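Local coordinates for protein putative SnoaL-like polyketide cyclase (Shewanella putrefaciens, PDB 3GZB) that is a putative SnoaL-like polyketide cyclase of the NTF2 clan, probably acting as a lyase on a substrate not yet identified, at residues Q24-Y29 with T124-D129. Numbering follows the deposited sequence. Where two conformers were deposited one is given.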
loop_
_atom_site.group_PDB
_atom_site.type_symbol
_atom_site.label_atom_id
_atom_site.label_comp_id
_atom_site.label_asym_id
_atom_site.label_seq_id
_atom_site.Cartn_x
_atom_site.Cartn_y
_atom_site.Cartn_z
ATOM N N GLN A 24 -9.122 10.460 9.848
ATOM C CA GLN A 24 -10.175 10.242 10.829
ATOM C C GLN A 24 -11.366 9.588 10.152
ATOM O O GLN A 24 -11.987 8.696 10.722
ATOM C CB GLN A 24 -10.578 11.560 11.498
ATOM C CG GLN A 24 -9.535 12.170 12.406
ATOM C CD GLN A 24 -10.051 13.320 13.215
ATOM O OE1 GLN A 24 -11.158 13.226 13.802
ATOM N NE2 GLN A 24 -9.276 14.399 13.268
ATOM N N LEU A 25 -11.659 10.019 8.949
ATOM C CA LEU A 25 -12.778 9.414 8.227
ATOM C C LEU A 25 -12.485 7.968 7.822
ATOM O O LEU A 25 -13.352 7.111 7.904
ATOM C CB LEU A 25 -13.185 10.265 7.019
ATOM C CG LEU A 25 -14.497 9.870 6.324
ATOM C CD1 LEU A 25 -15.719 9.989 7.291
ATOM C CD2 LEU A 25 -14.725 10.700 5.045
ATOM N N ALA A 26 -11.242 7.697 7.411
ATOM C CA ALA A 26 -10.838 6.361 7.091
ATOM C C ALA A 26 -11.030 5.450 8.282
ATOM O O ALA A 26 -11.447 4.306 8.094
ATOM C CB ALA A 26 -9.357 6.345 6.658
ATOM N N VAL A 27 -10.709 5.908 9.496
ATOM C CA VAL A 27 -10.908 5.091 10.680
ATOM C C VAL A 27 -12.386 4.682 10.833
ATOM O O VAL A 27 -12.711 3.505 11.121
ATOM C CB VAL A 27 -10.386 5.781 11.938
ATOM C CG1 VAL A 27 -10.735 5.005 13.210
ATOM C CG2 VAL A 27 -8.843 6.025 11.841
ATOM N N LYS A 28 -13.301 5.616 10.665
ATOM C CA LYS A 28 -14.749 5.322 10.748
ATOM C C LYS A 28 -15.162 4.246 9.754
ATOM O O LYS A 28 -15.895 3.306 10.091
ATOM C CB LYS A 28 -15.566 6.594 10.499
ATOM C CG LYS A 28 -15.294 7.701 11.536
ATOM C CD LYS A 28 -16.364 8.726 11.511
ATOM C CE LYS A 28 -16.335 9.614 12.734
ATOM N NZ LYS A 28 -17.588 10.391 12.764
ATOM N N TYR A 29 -14.702 4.411 8.528
ATOM C CA TYR A 29 -14.986 3.401 7.481
ATOM C C TYR A 29 -14.453 2.016 7.819
ATOM O O TYR A 29 -15.185 1.030 7.726
ATOM C CB TYR A 29 -14.474 3.887 6.166
ATOM C CG TYR A 29 -14.549 2.906 5.015
ATOM C CD1 TYR A 29 -15.680 2.793 4.247
ATOM C CD2 TYR A 29 -13.488 2.087 4.694
ATOM C CE1 TYR A 29 -15.697 1.943 3.141
ATOM C CE2 TYR A 29 -13.502 1.231 3.627
ATOM C CZ TYR A 29 -14.622 1.134 2.862
ATOM O OH TYR A 29 -14.679 0.319 1.748
ATOM N N THR A 124 -3.937 -1.389 2.405
ATOM C CA THR A 124 -5.279 -0.914 1.987
ATOM C C THR A 124 -5.191 0.597 1.758
ATOM O O THR A 124 -4.666 1.320 2.630
ATOM C CB THR A 124 -6.320 -1.214 3.072
ATOM O OG1 THR A 124 -6.439 -2.640 3.149
ATOM C CG2 THR A 124 -7.690 -0.572 2.771
ATOM N N SER A 125 -5.671 1.093 0.618
ATOM C CA SER A 125 -5.768 2.514 0.394
ATOM C C SER A 125 -7.201 2.876 0.148
ATOM O O SER A 125 -7.991 2.125 -0.444
ATOM C CB SER A 125 -4.874 2.988 -0.747
ATOM O OG SER A 125 -5.284 2.424 -2.003
ATOM N N LEU A 126 -7.569 4.073 0.584
ATOM C CA LEU A 126 -8.896 4.656 0.368
ATOM C C LEU A 126 -8.737 6.009 -0.292
ATOM O O LEU A 126 -8.002 6.867 0.216
ATOM C CB LEU A 126 -9.663 4.828 1.685
ATOM C CG LEU A 126 -9.811 3.602 2.576
ATOM C CD1 LEU A 126 -10.526 3.981 3.887
ATOM C CD2 LEU A 126 -10.537 2.506 1.847
ATOM N N LYS A 127 -9.447 6.220 -1.382
ATOM C CA LYS A 127 -9.592 7.552 -1.956
ATOM C C LYS A 127 -10.964 8.051 -1.501
ATOM O O LYS A 127 -11.985 7.377 -1.752
ATOM C CB LYS A 127 -9.496 7.489 -3.483
ATOM C CG LYS A 127 -9.427 8.835 -4.181
ATOM C CD LYS A 127 -8.204 9.661 -3.772
ATOM C CE LYS A 127 -8.128 10.946 -4.612
ATOM N NZ LYS A 127 -7.276 12.005 -3.996
ATOM N N LEU A 128 -10.984 9.191 -0.821
ATOM C CA LEU A 128 -12.143 9.728 -0.181
ATOM C C LEU A 128 -12.657 10.964 -0.907
ATOM O O LEU A 128 -11.876 11.758 -1.454
ATOM C CB LEU A 128 -11.805 10.133 1.254
ATOM C CG LEU A 128 -11.248 8.961 2.090
ATOM C CD1 LEU A 128 -10.769 9.501 3.437
ATOM C CD2 LEU A 128 -12.214 7.895 2.278
ATOM N N ASP A 129 -13.981 11.103 -0.892
ATOM C CA ASP A 129 -14.683 12.353 -1.274
ATOM C C ASP A 129 -15.143 12.965 0.039
ATOM O O ASP A 129 -16.138 12.516 0.659
ATOM C CB ASP A 129 -15.830 11.980 -2.223
ATOM C CG ASP A 129 -16.788 13.138 -2.516
ATOM O OD1 ASP A 129 -16.605 14.239 -1.971
ATOM O OD2 ASP A 129 -17.756 12.884 -3.288
#
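Tyr29 OH is gripped by two partners, Tyr45 OH and His138 ND1, while the ring of the same tyrosine rests against Leu126. The contact is part of the alpha+beta cone expected of the NTF2 clan: residues 24-29 of helix 21-34 pack on residues 124-129 of strand 115-129, a strand of the curved mixed sheet. The axes of the two short segments come within 10.0 Å, their N-to-C directions 113° apart, and the join is wholly apolar. Tyr29 turns its CG anti to the backbone N (chi1 174°), which swings the ring toward Leu126. The side chains cross at a slant, and both leucine methyls touch the ring along its CD2-CE2 bond. Leu126 CD1 lies 3.6 Å from Tyr29 CD2, and Leu126 CD2 lies 3.7 Å from Tyr29 CE2. Phe44 packs edge-to-face with Tyr29, and His138 is a neighbour of Leu126 on the adjoining strand. With an alanine here, a gap would probably open beside both methyls of Leu126, and Tyr45 OH and His138 ND1 would lose the hydroxyl they share. One turn back, Leu25 CB sits a looser 4.4 Å from Leu128 CD1. Ala26, next in the helix, has its CB 3.8 Å from Leu126 CD1.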